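Local atomic coordinates of aminotransferase (Bacillus subtilis, PDB entry 6L1O), a protein that acts as a pyridoxal-phosphate-dependent aminotransferase in the biosynthesis of the dipeptide antibiotic bacilysin. Residues M145-P155 and M171-A182. Numbering follows the deposited sequence.
Sequences MPLYEENGYLP and MFLNYPNNPTGA. With PLP (pyridoxal-5'-phosphate), chain E.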
ATOM      1  N   MET B 145      25.472 -12.498   1.082  1.00 24.69           N
ATOM      2  CA  MET B 145      26.069 -13.234  -0.012  1.00 20.57           C
ATOM      3  C   MET B 145      26.903 -12.254  -0.827  1.00 22.62           C
ATOM      4  O   MET B 145      26.358 -11.402  -1.497  1.00 20.46           O
ATOM      5  CB  MET B 145      25.040 -13.904  -0.894  1.00 23.04           C
ATOM      6  CG  MET B 145      24.004 -14.773  -0.185  1.00 22.00           C
ATOM      7  SD  MET B 145      22.910 -15.528  -1.414  1.00 26.33           S
ATOM      8  CE  MET B 145      21.975 -14.072  -1.895  1.00 24.42           C
ATOM      9  N   PRO B 146      28.248 -12.352  -0.748  1.00 24.51           N
ATOM     10  CA  PRO B 146      29.067 -11.351  -1.421  1.00 22.54           C
ATOM     11  C   PRO B 146      29.083 -11.523  -2.950  1.00 21.89           C
ATOM     12  O   PRO B 146      29.151 -12.644  -3.485  1.00 21.92           O
ATOM     13  CB  PRO B 146      30.444 -11.560  -0.808  1.00 25.48           C
ATOM     14  CG  PRO B 146      30.456 -12.944  -0.354  1.00 28.93           C
ATOM     15  CD  PRO B 146      29.067 -13.241   0.115  1.00 29.08           C
ATOM     16  N   LEU B 147      28.935 -10.422  -3.655  1.00 20.85           N
ATOM     17  CA  LEU B 147      29.005 -10.446  -5.129  1.00 19.29           C
ATOM     18  C   LEU B 147      30.336  -9.831  -5.520  1.00 20.49           C
ATOM     19  O   LEU B 147      30.576  -8.631  -5.306  1.00 18.08           O
ATOM     20  CB  LEU B 147      27.826  -9.697  -5.754  1.00 19.34           C
ATOM     21  CG  LEU B 147      26.411  -9.959  -5.255  1.00 19.20           C
ATOM     22  CD1 LEU B 147      25.377  -9.160  -6.045  1.00 17.74           C
ATOM     23  CD2 LEU B 147      26.088 -11.440  -5.240  1.00 21.03           C
ATOM     24  N   TYR B 148      31.231 -10.653  -6.073  1.00 19.48           N
ATOM     25  CA  TYR B 148      32.517 -10.161  -6.491  1.00 22.82           C
ATOM     26  C   TYR B 148      32.587 -10.061  -8.016  1.00 21.67           C
ATOM     27  O   TYR B 148      32.035 -10.937  -8.727  1.00 21.31           O
ATOM     28  CB  TYR B 148      33.631 -11.095  -5.974  1.00 24.32           C
ATOM     29  CG  TYR B 148      33.690 -11.177  -4.478  1.00 23.11           C
ATOM     30  CD1 TYR B 148      33.994 -10.051  -3.721  1.00 25.74           C
ATOM     31  CD2 TYR B 148      33.482 -12.364  -3.828  1.00 26.77           C
ATOM     32  CE1 TYR B 148      34.060 -10.112  -2.330  1.00 27.47           C
ATOM     33  CE2 TYR B 148      33.563 -12.454  -2.439  1.00 27.50           C
ATOM     34  CZ  TYR B 148      33.861 -11.327  -1.703  1.00 28.49           C
ATOM     35  OH  TYR B 148      33.897 -11.394  -0.336  1.00 32.34           O
ATOM     36  N   GLU B 149      33.299  -9.054  -8.504  1.00 22.59           N
ATOM     37  CA  GLU B 149      33.483  -8.856  -9.948  1.00 26.07           C
ATOM     38  C   GLU B 149      34.074 -10.104 -10.632  1.00 25.96           C
ATOM     39  O   GLU B 149      33.682 -10.464 -11.749  1.00 26.92           O
ATOM     40  CB  GLU B 149      34.392  -7.681 -10.219  1.00 28.43           C
ATOM     41  CG  GLU B 149      34.653  -7.443 -11.714  1.00 31.41           C
ATOM     42  CD  GLU B 149      35.246  -6.079 -11.999  1.00 41.10           C
ATOM     43  OE1 GLU B 149      35.775  -5.456 -11.055  1.00 46.29           O
ATOM     44  OE2 GLU B 149      35.196  -5.633 -13.172  1.00 49.39           O
ATOM     45  N   GLU B 150      34.976 -10.784  -9.926  1.00 28.04           N
ATOM     46  CA  GLU B 150      35.599 -12.022 -10.429  1.00 29.81           C
ATOM     47  C   GLU B 150      34.569 -13.100 -10.728  1.00 25.60           C
ATOM     48  O   GLU B 150      34.755 -13.918 -11.625  1.00 27.55           O
ATOM     49  CB  GLU B 150      36.615 -12.536  -9.398  1.00 34.71           C
ATOM     50  CG  GLU B 150      37.833 -11.650  -9.216  1.00 38.06           C
ATOM     51  CD  GLU B 150      37.713 -10.569  -8.129  1.00 49.47           C
ATOM     52  OE1 GLU B 150      36.571 -10.096  -7.766  1.00 42.01           O
ATOM     53  OE2 GLU B 150      38.801 -10.168  -7.658  1.00 46.94           O
ATOM     54  N   ASN B 151      33.487 -13.134  -9.964  1.00 26.34           N
ATOM     55  CA  ASN B 151      32.379 -14.077 -10.239  1.00 25.19           C
ATOM     56  C   ASN B 151      31.239 -13.456 -11.051  1.00 22.93           C
ATOM     57  O   ASN B 151      30.166 -14.006 -11.083  1.00 19.01           O
ATOM     58  CB  ASN B 151      31.789 -14.628  -8.940  1.00 26.29           C
ATOM     59  CG  ASN B 151      32.827 -15.189  -8.029  1.00 29.02           C
ATOM     60  OD1 ASN B 151      33.817 -15.757  -8.483  1.00 31.83           O
ATOM     61  ND2 ASN B 151      32.603 -15.076  -6.747  1.00 30.44           N
ATOM     62  N   GLY B 152      31.503 -12.334 -11.731  1.00 23.95           N
ATOM     63  CA  GLY B 152      30.464 -11.688 -12.567  1.00 25.09           C
ATOM     64  C   GLY B 152      29.333 -11.182 -11.679  1.00 22.64           C
ATOM     65  O   GLY B 152      28.221 -11.026 -12.102  1.00 21.55           O
ATOM     66  N   TYR B 153      29.647 -10.948 -10.409  1.00 22.87           N
ATOM     67  CA  TYR B 153      28.717 -10.425  -9.456  1.00 23.15           C
ATOM     68  C   TYR B 153      27.546 -11.353  -9.240  1.00 22.36           C
ATOM     69  O   TYR B 153      26.465 -10.925  -8.880  1.00 21.71           O
ATOM     70  CB  TYR B 153      28.289  -9.011  -9.873  1.00 22.86           C
ATOM     71  CG  TYR B 153      29.380  -7.993  -9.836  1.00 21.22           C
ATOM     72  CD1 TYR B 153      29.888  -7.526  -8.636  1.00 22.17           C
ATOM     73  CD2 TYR B 153      29.804  -7.377 -10.997  1.00 23.49           C
ATOM     74  CE1 TYR B 153      30.837  -6.512  -8.598  1.00 22.71           C
ATOM     75  CE2 TYR B 153      30.762  -6.385 -10.967  1.00 26.60           C
ATOM     76  CZ  TYR B 153      31.272  -5.963  -9.761  1.00 24.50           C
ATOM     77  OH  TYR B 153      32.208  -4.957  -9.764  1.00 33.21           O
ATOM     78  N   LEU B 154      27.777 -12.664  -9.446  1.00 22.48           N
ATOM     79  CA  LEU B 154      26.843 -13.696  -9.061  1.00 21.35           C
ATOM     80  C   LEU B 154      27.315 -14.363  -7.729  1.00 24.76           C
ATOM     81  O   LEU B 154      28.507 -14.556  -7.528  1.00 26.22           O
ATOM     82  CB  LEU B 154      26.792 -14.729 -10.156  1.00 20.08           C
ATOM     83  CG  LEU B 154      26.341 -14.275 -11.561  1.00 20.49           C
ATOM     84  CD1 LEU B 154      26.462 -15.460 -12.536  1.00 21.20           C
ATOM     85  CD2 LEU B 154      24.907 -13.759 -11.495  1.00 19.71           C
ATOM     86  N   PRO B 155      26.386 -14.697  -6.829  1.00 21.30           N
ATOM     87  CA  PRO B 155      26.799 -15.238  -5.533  1.00 22.46           C
ATOM     88  C   PRO B 155      27.315 -16.688  -5.738  1.00 25.34           C
ATOM     89  O   PRO B 155      26.881 -17.372  -6.664  1.00 25.33           O
ATOM     90  CB  PRO B 155      25.494 -15.261  -4.745  1.00 23.46           C
ATOM     91  CG  PRO B 155      24.448 -15.500  -5.784  1.00 23.74           C
ATOM     92  CD  PRO B 155      24.922 -14.690  -6.962  1.00 23.66           C
ATOM     93  N   MET B 171      15.822 -15.958   0.386  1.00 18.89           N
ATOM     94  CA  MET B 171      16.902 -15.360  -0.308  1.00 18.95           C
ATOM     95  C   MET B 171      16.401 -14.333  -1.358  1.00 17.71           C
ATOM     96  O   MET B 171      15.491 -14.618  -2.077  1.00 17.11           O
ATOM     97  CB  MET B 171      17.678 -16.461  -1.041  1.00 19.27           C
ATOM     98  CG  MET B 171      18.810 -15.894  -1.940  1.00 22.74           C
ATOM     99  SD  MET B 171      19.808 -17.153  -2.739  1.00 29.12           S
ATOM    100  CE  MET B 171      18.759 -17.918  -3.868  1.00 28.58           C
ATOM    101  N   PHE B 172      17.095 -13.216  -1.461  1.00 17.29           N
ATOM    102  CA  PHE B 172      16.922 -12.243  -2.568  1.00 17.83           C
ATOM    103  C   PHE B 172      17.983 -12.356  -3.631  1.00 16.05           C
ATOM    104  O   PHE B 172      19.183 -12.442  -3.330  1.00 16.24           O
ATOM    105  CB  PHE B 172      16.957 -10.804  -2.013  1.00 18.83           C
ATOM    106  CG  PHE B 172      15.733 -10.426  -1.236  1.00 21.92           C
ATOM    107  CD1 PHE B 172      14.492 -10.401  -1.853  1.00 24.14           C
ATOM    108  CD2 PHE B 172      15.836 -10.042   0.081  1.00 24.12           C
ATOM    109  CE1 PHE B 172      13.338 -10.056  -1.130  1.00 26.95           C
ATOM    110  CE2 PHE B 172      14.711  -9.658   0.799  1.00 26.77           C
ATOM    111  CZ  PHE B 172      13.475  -9.650   0.192  1.00 28.11           C
ATOM    112  N   LEU B 173      17.567 -12.302  -4.895  1.00 15.75           N
ATOM    113  CA  LEU B 173      18.468 -12.126  -5.979  1.00 17.90           C
ATOM    114  C   LEU B 173      17.898 -11.020  -6.910  1.00 17.64           C
ATOM    115  O   LEU B 173      16.703 -10.850  -6.984  1.00 14.41           O
ATOM    116  CB  LEU B 173      18.619 -13.449  -6.747  1.00 21.00           C
ATOM    117  CG  LEU B 173      19.167 -14.650  -5.969  1.00 21.52           C
ATOM    118  CD1 LEU B 173      18.967 -15.914  -6.807  1.00 25.60           C
ATOM    119  CD2 LEU B 173      20.602 -14.426  -5.621  1.00 20.28           C
ATOM    120  N   ASN B 174      18.760 -10.327  -7.630  1.00 15.82           N
ATOM    121  CA  ASN B 174      18.370  -9.215  -8.458  1.00 14.54           C
ATOM    122  C   ASN B 174      19.202  -9.126  -9.736  1.00 14.27           C
ATOM    123  O   ASN B 174      20.309  -8.599  -9.703  1.00 15.63           O
ATOM    124  CB  ASN B 174      18.507  -7.942  -7.624  1.00 13.89           C
ATOM    125  CG  ASN B 174      18.291  -6.681  -8.396  1.00 16.05           C
ATOM    126  OD1 ASN B 174      19.022  -5.732  -8.236  1.00 14.41           O
ATOM    127  ND2 ASN B 174      17.286  -6.661  -9.251  1.00 16.28           N
ATOM    128  N   TYR B 175      18.685  -9.626 -10.843  1.00 15.44           N
ATOM    129  CA  TYR B 175      19.364  -9.539 -12.166  1.00 17.88           C
ATOM    130  C   TYR B 175      18.384  -9.219 -13.278  1.00 15.90           C
ATOM    131  O   TYR B 175      17.327  -9.826 -13.363  1.00 16.44           O
ATOM    132  CB  TYR B 175      20.212 -10.800 -12.483  1.00 17.23           C
ATOM    133  CG  TYR B 175      21.252 -11.063 -11.388  1.00 18.13           C
ATOM    134  CD1 TYR B 175      22.484 -10.435 -11.411  1.00 16.30           C
ATOM    135  CD2 TYR B 175      20.952 -11.852 -10.300  1.00 18.64           C
ATOM    136  CE1 TYR B 175      23.373 -10.619 -10.417  1.00 17.23           C
ATOM    137  CE2 TYR B 175      21.857 -12.026  -9.276  1.00 19.17           C
ATOM    138  CZ  TYR B 175      23.058 -11.405  -9.328  1.00 17.70           C
ATOM    139  OH  TYR B 175      23.958 -11.559  -8.290  1.00 18.09           O
ATOM    140  N   PRO B 176      18.720  -8.260 -14.152  1.00 18.58           N
ATOM    141  CA  PRO B 176      19.894  -7.366 -14.190  1.00 15.28           C
ATOM    142  C   PRO B 176      20.031  -6.594 -12.944  1.00 13.82           C
ATOM    143  O   PRO B 176      19.027  -6.182 -12.379  1.00 13.95           O
ATOM    144  CB  PRO B 176      19.615  -6.467 -15.424  1.00 16.55           C
ATOM    145  CG  PRO B 176      18.688  -7.261 -16.236  1.00 17.65           C
ATOM    146  CD  PRO B 176      17.783  -7.924 -15.230  1.00 16.52           C
ATOM    147  N   ASN B 177      21.269  -6.409 -12.460  1.00 14.98           N
ATOM    148  CA  ASN B 177      21.541  -6.029 -11.056  1.00 13.56           C
ATOM    149  C   ASN B 177      21.734  -4.533 -10.772  1.00 13.61           C
ATOM    150  O   ASN B 177      22.412  -3.818 -11.487  1.00 15.73           O
ATOM    151  CB  ASN B 177      22.786  -6.775 -10.605  1.00 14.52           C
ATOM    152  CG  ASN B 177      23.163  -6.517  -9.180  1.00 12.78           C
ATOM    153  OD1 ASN B 177      24.027  -5.702  -8.896  1.00 14.66           O
ATOM    154  ND2 ASN B 177      22.489  -7.154  -8.278  1.00 14.90           N
ATOM    155  N   ASN B 178      21.112  -4.094  -9.704  1.00 14.77           N
ATOM    156  CA  ASN B 178      21.289  -2.784  -9.115  1.00 14.15           C
ATOM    157  C   ASN B 178      22.151  -3.038  -7.878  1.00 13.73           C
ATOM    158  O   ASN B 178      21.714  -3.678  -6.970  1.00 13.92           O
ATOM    159  CB  ASN B 178      19.935  -2.205  -8.719  1.00 13.53           C
ATOM    160  CG  ASN B 178      20.032  -0.856  -8.037  1.00 16.29           C
ATOM    161  OD1 ASN B 178      21.114  -0.295  -7.836  1.00 14.92           O
ATOM    162  ND2 ASN B 178      18.872  -0.338  -7.614  1.00 18.00           N
ATOM    163  N   PRO B 179      23.378  -2.506  -7.839  1.00 14.69           N
ATOM    164  CA  PRO B 179      23.912  -1.439  -8.660  1.00 15.94           C
ATOM    165  C   PRO B 179      24.937  -1.821  -9.720  1.00 14.92           C
ATOM    166  O   PRO B 179      25.453  -0.922 -10.313  1.00 14.90           O
ATOM    167  CB  PRO B 179      24.582  -0.581  -7.598  1.00 14.51           C
ATOM    168  CG  PRO B 179      25.263  -1.624  -6.775  1.00 14.95           C
ATOM    169  CD  PRO B 179      24.261  -2.741  -6.663  1.00 15.91           C
ATOM    170  N   THR B 180      25.240  -3.117  -9.929  1.00 14.84           N
ATOM    171  CA  THR B 180      26.438  -3.463 -10.637  1.00 15.17           C
ATOM    172  C   THR B 180      26.263  -3.487 -12.140  1.00 16.48           C
ATOM    173  O   THR B 180      27.232  -3.375 -12.825  1.00 16.42           O
ATOM    174  CB  THR B 180      27.050  -4.811 -10.229  1.00 14.82           C
ATOM    175  OG1 THR B 180      26.152  -5.884 -10.517  1.00 14.35           O
ATOM    176  CG2 THR B 180      27.494  -4.821  -8.784  1.00 15.92           C
ATOM    177  N   GLY B 181      25.046  -3.663 -12.630  1.00 16.34           N
ATOM    178  CA  GLY B 181      24.795  -3.798 -14.044  1.00 18.12           C
ATOM    179  C   GLY B 181      24.929  -5.213 -14.521  1.00 19.29           C
ATOM    180  O   GLY B 181      24.717  -5.511 -15.698  1.00 21.33           O
ATOM    181  N   ALA B 182      25.243  -6.148 -13.610  1.00 16.82           N
ATOM    182  CA  ALA B 182      25.520  -7.514 -14.046  1.00 18.55           C
ATOM    183  C   ALA B 182      24.224  -8.235 -14.411  1.00 19.24           C
ATOM    184  O   ALA B 182      23.152  -7.861 -13.958  1.00 19.60           O
ATOM    185  CB  ALA B 182      26.247  -8.274 -12.926  1.00 19.65           C
TER
HETATM  186  N1  PLP E 401      14.114  -3.406  -7.162  1.00 19.85           N
HETATM  187  C2  PLP E 401      15.216  -2.708  -7.491  1.00 19.71           C
HETATM  188  C2A PLP E 401      16.592  -3.273  -7.288  1.00 19.38           C
HETATM  189  C3  PLP E 401      15.103  -1.341  -7.946  1.00 20.79           C
HETATM  190  O3  PLP E 401      16.150  -0.565  -8.248  1.00 20.76           O
HETATM  191  C4  PLP E 401      13.782  -0.858  -8.131  1.00 26.00           C
HETATM  192  C4A PLP E 401      13.711   0.644  -8.243  1.00 34.09           C
HETATM  193  C5  PLP E 401      12.635  -1.678  -7.766  1.00 24.32           C
HETATM  194  C6  PLP E 401      12.872  -2.969  -7.318  1.00 22.51           C
HETATM  195  C5A PLP E 401      11.218  -1.247  -8.007  1.00 22.73           C
HETATM  196  O4P PLP E 401      10.781  -0.173  -7.296  1.00 20.62           O
HETATM  197  P   PLP E 401       9.192   0.211  -7.311  1.00 16.73           P
HETATM  198  O1P PLP E 401       8.813   0.274  -5.875  1.00 14.39           O
HETATM  199  O2P PLP E 401       8.396  -0.765  -8.151  1.00 16.02           O
HETATM  200  O3P PLP E 401       9.158   1.561  -7.971  1.00 16.38           O
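Tyr175 OH gives a 2.7 Å hydrogen bond to Tyr153 O, in the plane of that carbonyl, and so ties the type I' turn Asn151-Leu154 to the loop after strand 168-174. Leu147 CD1 and Pro155 CD also pack against the hydroxyl, and Leu154 CD2 rests on one face of the Tyr175 ring, 3.9 Å from its centroid. A chi1 of -66°, CG anti to the carbonyl carbon, lays the Tyr153 ring between Thr180 CG2, over one face and 3.7 Å from the centroid, and Glu149 CA over the other, while Ala182 CB abuts Tyr153 CB. Farther along, the Met145 and Met171 side chains cross at about a right angle, Met145 CE 3.7 Å from Met171 CG, and Leu173 CD2 touches both Met145 CE and Pro155 CG. Asn177 braces loop 175-182 from within: its OD1 accepts from Thr180 N, an Asx motif, and from Thr180 OG1, while its ND2 holds Asn174 O. Asn174 OD1 in turn receives Asn178 N (3.0 Å), and Asn178 ND2 donates to PLP O3 (2.8 Å). The Asn-Tyr-Pro-Asn-Asn-Pro-Thr-Gly loop, with cis peptide bonds before Pro176 and Pro179 and the asparagine that binds the cofactor's phenolic oxygen, is characteristic of class I fold-type I aminotransferases.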